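Local atomic coordinates of putative epoxide hydrolase protein (PDB entry 5BOV), a protein that probably acts as a hydrolase of the alpha/beta hydrolase fold, perhaps on epoxides or monoacylglycerols, though its natural substrate is not established. Residues H94-A98 with L99-Q103; D117-A120 with A121-Q125. One frame throughout, in Å; residues are numbered along the deposited sequence.

Contact 1: residues H94-A98 with L99-Q103; sequences HLMDA and LNIRQ
L95 and L99 make the last ordinary i to i+4 link of helix 85-98, with L99 N bonded to L95 O at 2.9 Å. After it the chain turns back on itself. I101 N reaches five residues back to M96 O (2.9 Å), and this bond is almost straight at 174°. Inside that loop N100 N bonds to D97 O at 3.0 Å, but the donor stands above the carbonyl plane rather than on a lone pair. The two nested bonds, with N100 at a positive phi of 60°, make a Schellman motif. Asparagine suits this position because, among residues with a side chain, it tolerates the left-handed helical conformation well.

The apolar contact that goes with the motif joins M96 to I101. M96, a selenomethionine, folds back at its last torsion, which carries M96 CE over to I101 CG2 at 3.9 Å; the two side chains cross at about a right angle. M96 CE also lies 3.7 Å from I101 O, so the flexible selenoether chain rests its methyl against both the backbone and the side chain of I101. Beta-branched I101 fits here because its backbone is already extended. Separately, L95 and L99 pack as an ordinary i to i+4 pair, side by side and pointing the same way, with L95 CD1 3.8 Å from L99 CD1. CG of L95 is anti to the backbone N (chi1 178°), which brings that branch alongside L99. Both leucines also touch I14 and I62 of the neighbouring strands. Exposed D97 forms a salt bridge through OD1 with R126, whose guanidinium also bonds to the carbonyls of I101 and R102.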
ATOM      1  N   HIS A  94     -11.792   9.391   1.642  1.00 11.94           N
ATOM      2  CA  HIS A  94     -13.145   9.341   1.085  1.00 12.34           C
ATOM      3  C   HIS A  94     -13.837   8.018   1.410  1.00 12.01           C
ATOM      4  O   HIS A  94     -15.068   7.993   1.699  1.00 11.79           O
ATOM      5  CB  HIS A  94     -13.098   9.503  -0.435  1.00 13.34           C
ATOM      6  CG  HIS A  94     -12.782  10.889  -0.869  1.00 15.28           C
ATOM      7  ND1 HIS A  94     -13.494  12.004  -0.460  1.00 17.98           N
ATOM      8  CD2 HIS A  94     -11.883  11.325  -1.776  1.00 16.52           C
ATOM      9  CE1 HIS A  94     -12.969  13.077  -1.043  1.00 18.51           C
ATOM     10  NE2 HIS A  94     -11.994  12.694  -1.839  1.00 17.37           N
ATOM     11  N   LEU A  95     -13.088   6.913   1.411  1.00 11.02           N
ATOM     12  CA  LEU A  95     -13.693   5.601   1.807  1.00 10.82           C
ATOM     13  C   LEU A  95     -14.120   5.637   3.254  1.00 10.56           C
ATOM     14  O   LEU A  95     -15.227   5.151   3.603  1.00 10.32           O
ATOM     15  CB  LEU A  95     -12.655   4.468   1.598  1.00 10.80           C
ATOM     16  CG  LEU A  95     -13.055   3.082   1.986  1.00 11.10           C
ATOM     17  CD1 LEU A  95     -14.243   2.592   1.165  1.00 11.28           C
ATOM     18  CD2 LEU A  95     -11.865   2.122   1.857  1.00 10.50           C
HETATM   19  N   MSE A  96     -13.273   6.178   4.131  1.00 10.43           N
HETATM   20  CA  MSE A  96     -13.590   6.263   5.576  1.00 10.94           C
HETATM   21  C   MSE A  96     -14.842   7.079   5.752  1.00 11.81           C
HETATM   22  O   MSE A  96     -15.792   6.678   6.478  1.00 11.47           O
HETATM   23  CB  MSE A  96     -12.405   6.842   6.360  1.00 11.00           C
HETATM   24  CG  MSE A  96     -11.296   5.778   6.519  1.00 10.77           C
HETATM   25 SE   MSE A  96      -9.766   6.659   7.388  0.75 11.43          SE
HETATM   26  CE  MSE A  96     -10.550   6.539   9.118  1.00 11.89           C
ATOM     27  N   ASP A  97     -14.878   8.243   5.104  1.00 12.48           N
ATOM     28  CA  ASP A  97     -16.071   9.047   5.151  1.00 13.29           C
ATOM     29  C   ASP A  97     -17.341   8.315   4.656  1.00 13.50           C
ATOM     30  O   ASP A  97     -18.425   8.389   5.316  1.00 13.38           O
ATOM     31  CB  ASP A  97     -15.945  10.354   4.372  1.00 14.79           C
ATOM     32  CG  ASP A  97     -14.893  11.300   4.938  1.00 16.32           C
ATOM     33  OD1 ASP A  97     -14.534  11.203   6.139  1.00 16.96           O
ATOM     34  OD2 ASP A  97     -14.497  12.223   4.162  1.00 18.88           O
ATOM     35  N   ALA A  98     -17.237   7.622   3.531  1.00 12.81           N
ATOM     36  CA  ALA A  98     -18.371   6.950   2.956  1.00 13.16           C
ATOM     37  C   ALA A  98     -18.902   5.827   3.868  1.00 13.23           C
ATOM     38  O   ALA A  98     -20.102   5.491   3.889  1.00 15.00           O
ATOM     39  CB  ALA A  98     -18.043   6.396   1.569  1.00 12.89           C
ATOM     40  N   LEU A  99     -17.995   5.189   4.608  1.00 12.65           N
ATOM     41  CA  LEU A  99     -18.325   4.171   5.595  1.00 13.23           C
ATOM     42  C   LEU A  99     -18.683   4.697   6.980  1.00 14.18           C
ATOM     43  O   LEU A  99     -18.941   3.911   7.886  1.00 14.32           O
ATOM     44  CB  LEU A  99     -17.163   3.137   5.732  1.00 12.40           C
ATOM     45  CG  LEU A  99     -16.847   2.314   4.451  1.00 12.96           C
ATOM     46  CD1 LEU A  99     -15.545   1.515   4.621  1.00 12.78           C
ATOM     47  CD2 LEU A  99     -18.016   1.368   4.115  1.00 13.60           C
ATOM     48  N   ASN A 100     -18.633   5.996   7.165  1.00 15.40           N
ATOM     49  CA  ASN A 100     -18.871   6.607   8.473  1.00 16.87           C
ATOM     50  C   ASN A 100     -17.898   6.150   9.554  1.00 15.90           C
ATOM     51  O   ASN A 100     -18.257   5.948  10.729  1.00 16.31           O
ATOM     52  CB  ASN A 100     -20.341   6.446   8.934  1.00 19.24           C
ATOM     53  CG  ASN A 100     -21.291   7.119   7.992  1.00 22.34           C
ATOM     54  OD1 ASN A 100     -21.070   8.268   7.612  1.00 27.22           O
ATOM     55  ND2 ASN A 100     -22.277   6.384   7.501  1.00 25.87           N
ATOM     56  N   ILE A 101     -16.634   6.050   9.154  1.00 14.35           N
ATOM     57  CA  ILE A 101     -15.575   5.602  10.049  1.00 15.12           C
ATOM     58  C   ILE A 101     -14.807   6.874  10.400  1.00 15.78           C
ATOM     59  O   ILE A 101     -14.081   7.397   9.546  1.00 15.23           O
ATOM     60  CB  ILE A 101     -14.678   4.528   9.400  1.00 13.87           C
ATOM     61  CG1 ILE A 101     -15.449   3.193   9.215  1.00 13.78           C
ATOM     62  CG2 ILE A 101     -13.462   4.255  10.300  1.00 13.48           C
ATOM     63  CD1 ILE A 101     -14.658   2.148   8.414  1.00 13.10           C
ATOM     64  N   ARG A 102     -14.912   7.311  11.649  1.00 17.64           N
ATOM     65  CA  ARG A 102     -14.202   8.515  12.100  1.00 20.34           C
ATOM     66  C   ARG A 102     -12.703   8.292  12.291  1.00 17.83           C
ATOM     67  O   ARG A 102     -11.930   9.148  11.948  1.00 16.78           O
ATOM     68  CB  ARG A 102     -14.751   8.838  13.450  1.00 26.76           C
ATOM     69  CG  ARG A 102     -14.203  10.098  14.069  1.00 34.88           C
ATOM     70  CD  ARG A 102     -14.678  10.251  15.532  1.00 43.53           C
ATOM     71  NE  ARG A 102     -13.988   9.323  16.467  1.00 50.56           N
ATOM     72  CZ  ARG A 102     -12.730   9.450  16.927  1.00 53.61           C
ATOM     73  NH1 ARG A 102     -11.943  10.455  16.585  1.00 57.14           N
ATOM     74  NH2 ARG A 102     -12.237   8.535  17.755  1.00 61.46           N
ATOM     75  N   GLN A 103     -12.339   7.130  12.804  1.00 15.72           N
ATOM     76  CA  GLN A 103     -10.940   6.824  13.071  1.00 15.34           C
ATOM     77  C   GLN A 103     -10.689   5.327  12.922  1.00 13.30           C
ATOM     78  O   GLN A 103     -11.573   4.529  13.217  1.00 14.10           O
ATOM     79  CB  GLN A 103     -10.629   7.312  14.483  1.00 16.93           C
ATOM     80  CG  GLN A 103      -9.152   7.228  14.843  1.00 19.97           C
ATOM     81  CD  GLN A 103      -8.837   7.404  16.354  1.00 22.89           C
ATOM     82  OE1 GLN A 103      -9.341   6.653  17.196  1.00 26.00           O
ATOM     83  NE2 GLN A 103      -8.115   8.467  16.685  1.00 23.32           N
TER

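Contact 2: residues D117-A120 with A121-Q125; sequences DIVA and ALWPQ
V119 and W123 meet where helix 111-122 ends, and the indole turns one edge toward V119 in the helix's last turn. From the backbone outward, W123 N bonds to V119 O at 2.8 Å, and W123 CB stays beside that same oxygen. CG is anti to the carbonyl carbon (chi1 -55°), a torsion that swings the six-membered ring back toward the preceding residues. W123 CE3 then comes to V119 CA at 3.8 Å, which sits at the ring edge and in its plane, while V119 CG1 is 4.2 Å from W123 CE3. Further out, W123 CZ3 only grazes I118 CG2, at 4.5 Å. CB of L122 lies over one face of the ring, offset toward the rim. Beyond the turn, Y233 packs edge-to-face with the indole and V93 of helix 85-98 touches it, so a large flat side chain is well suited to bridging several elements.

I118 and L122 run side by side in the same direction; I118 CG2 is 3.8 Å from L122 CD1, and both residues extend to L237 of helix 231-238. Small A120 lets the helix lie close to V127 in strand 127-133. This is the helix of a beta-alpha-beta crossover, strand 104-108 to strand 127-133. At the start of the segment 117-120, the buried carboxylate of D117 is held through both oxygens, by S132 OG and L137 N.

The next helical bond, to A120 O, cannot form because P124 has no N-H; W123 has already left helical phi/psi. What meets A120 O is instead carbon, with P124 CA at 3.3 Å and P124 CB at 3.4 Å, so the proline ring still packs on the helix end while offering it no donor.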
ATOM      1  N   ASP A 117       0.884   6.070   5.652  1.00  7.29           N
ATOM      2  CA  ASP A 117       1.781   7.043   6.161  1.00  7.69           C
ATOM      3  C   ASP A 117       1.183   8.480   5.889  1.00  7.89           C
ATOM      4  O   ASP A 117       1.200   9.339   6.787  1.00  8.10           O
ATOM      5  CB  ASP A 117       3.150   6.990   5.572  1.00  7.80           C
ATOM      6  CG  ASP A 117       3.949   5.763   5.968  1.00  7.89           C
ATOM      7  OD1 ASP A 117       3.505   4.964   6.827  1.00  7.70           O
ATOM      8  OD2 ASP A 117       4.966   5.575   5.284  1.00  7.76           O
ATOM      9  N   ILE A 118       0.763   8.715   4.647  1.00  8.33           N
ATOM     10  CA  ILE A 118       0.230   9.996   4.271  1.00  8.73           C
ATOM     11  C   ILE A 118      -1.053  10.307   5.060  1.00  9.24           C
ATOM     12  O   ILE A 118      -1.196  11.466   5.537  1.00  9.52           O
ATOM     13  CB  ILE A 118      -0.010  10.088   2.756  1.00  8.91           C
ATOM     14  CG1 ILE A 118       1.302  10.063   2.043  1.00  8.60           C
ATOM     15  CG2 ILE A 118      -0.805  11.392   2.387  1.00  9.13           C
ATOM     16  CD1 ILE A 118       1.186   9.812   0.542  1.00  8.60           C
ATOM     17  N   VAL A 119      -1.966   9.360   5.185  1.00  9.33           N
ATOM     18  CA  VAL A 119      -3.170   9.608   5.958  1.00  9.99           C
ATOM     19  C   VAL A 119      -2.804   9.990   7.383  1.00 10.16           C
ATOM     20  O   VAL A 119      -3.345  10.958   7.949  1.00 10.62           O
ATOM     21  CB  VAL A 119      -4.160   8.443   5.937  1.00  9.94           C
ATOM     22  CG1 VAL A 119      -5.381   8.767   6.687  1.00 10.21           C
ATOM     23  CG2 VAL A 119      -4.531   8.172   4.505  1.00  9.97           C
ATOM     24  N   ALA A 120      -1.842   9.272   7.989  1.00 10.14           N
ATOM     25  CA  ALA A 120      -1.450   9.563   9.318  1.00 10.31           C
ATOM     26  C   ALA A 120      -0.781  10.915   9.466  1.00 10.90           C
ATOM     27  O   ALA A 120      -0.925  11.569  10.497  1.00 11.91           O
ATOM     28  CB  ALA A 120      -0.535   8.433   9.826  1.00  9.83           C
ATOM     29  N   ALA A 121       0.011  11.318   8.480  1.00 10.77           N
ATOM     30  CA  ALA A 121       0.695  12.601   8.565  1.00 11.49           C
ATOM     31  C   ALA A 121      -0.234  13.791   8.326  1.00 11.99           C
ATOM     32  O   ALA A 121      -0.107  14.875   8.985  1.00 12.26           O
ATOM     33  CB  ALA A 121       1.838  12.589   7.552  1.00 11.13           C
ATOM     34  N   LEU A 122      -1.133  13.670   7.380  1.00 12.25           N
ATOM     35  CA  LEU A 122      -1.980  14.824   7.014  1.00 13.65           C
ATOM     36  C   LEU A 122      -3.294  14.880   7.739  1.00 14.25           C
ATOM     37  O   LEU A 122      -3.814  16.002   7.980  1.00 14.64           O
ATOM     38  CB  LEU A 122      -2.253  14.863   5.512  1.00 14.02           C
ATOM     39  CG  LEU A 122      -1.019  14.910   4.591  1.00 14.45           C
ATOM     40  CD1 LEU A 122      -1.462  15.046   3.155  1.00 15.02           C
ATOM     41  CD2 LEU A 122      -0.050  16.012   4.938  1.00 15.09           C
ATOM     42  N   TRP A 123      -3.846  13.723   8.084  1.00 14.67           N
ATOM     43  CA  TRP A 123      -5.079  13.650   8.872  1.00 15.56           C
ATOM     44  C   TRP A 123      -4.890  12.744  10.093  1.00 14.50           C
ATOM     45  O   TRP A 123      -5.589  11.717  10.228  1.00 13.58           O
ATOM     46  CB  TRP A 123      -6.216  13.154   7.990  1.00 17.57           C
ATOM     47  CG  TRP A 123      -6.377  13.956   6.798  1.00 20.67           C
ATOM     48  CD1 TRP A 123      -6.982  15.196   6.724  1.00 22.46           C
ATOM     49  CD2 TRP A 123      -5.941  13.646   5.445  1.00 20.99           C
ATOM     50  NE1 TRP A 123      -6.903  15.668   5.433  1.00 24.99           N
ATOM     51  CE2 TRP A 123      -6.364  14.709   4.606  1.00 22.77           C
ATOM     52  CE3 TRP A 123      -5.265  12.585   4.871  1.00 19.70           C
ATOM     53  CZ2 TRP A 123      -6.095  14.732   3.207  1.00 23.14           C
ATOM     54  CZ3 TRP A 123      -4.956  12.620   3.525  1.00 19.96           C
ATOM     55  CH2 TRP A 123      -5.364  13.665   2.687  1.00 20.99           C
ATOM     56  N   PRO A 124      -4.007  13.118  11.021  1.00 14.22           N
ATOM     57  CA  PRO A 124      -3.732  12.245  12.152  1.00 13.91           C
ATOM     58  C   PRO A 124      -4.973  11.878  13.015  1.00 14.38           C
ATOM     59  O   PRO A 124      -5.015  10.790  13.610  1.00 14.15           O
ATOM     60  CB  PRO A 124      -2.725  13.014  12.976  1.00 14.15           C
ATOM     61  CG  PRO A 124      -2.888  14.448  12.545  1.00 14.18           C
ATOM     62  CD  PRO A 124      -3.187  14.345  11.097  1.00 14.27           C
ATOM     63  N   GLN A 125      -5.965  12.779  13.084  1.00 15.37           N
ATOM     64  CA  GLN A 125      -7.158  12.486  13.892  1.00 16.29           C
ATOM     65  C   GLN A 125      -7.911  11.255  13.360  1.00 15.16           C
ATOM     66  O   GLN A 125      -8.696  10.648  14.101  1.00 15.40           O
ATOM     67  CB  GLN A 125      -8.152  13.674  13.947  1.00 19.17           C
ATOM     68  CG  GLN A 125      -7.600  14.817  14.696  1.00 23.75           C
ATOM     69  CD  GLN A 125      -8.547  16.060  14.712  1.00 28.85           C
ATOM     70  OE1 GLN A 125      -9.796  15.958  14.691  1.00 35.02           O
ATOM     71  NE2 GLN A 125      -7.938  17.212  14.761  1.00 31.33           N
TER

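Overall arrangement
Contact 1 and contact 2 close two successive helices of the alpha/beta hydrolase fold, 85-98 and 111-122, and their centres lie 14 Å apart. Strand 104-108 leads from the first turn back through the sheet to the second helix. The turns meet where Q103 NE2 approaches Q125 O at 3.4 Å, a long and at best weak polar contact, and through R126, which follows contact 2 in sequence yet binds contact 1. Between the helices, I118 and V119 rest on A89. A pattern consistent with a nucleophile elbow (G108, D110, G112) leads into helix 111-122, and the side chain of D117 lies near those residues without touching them.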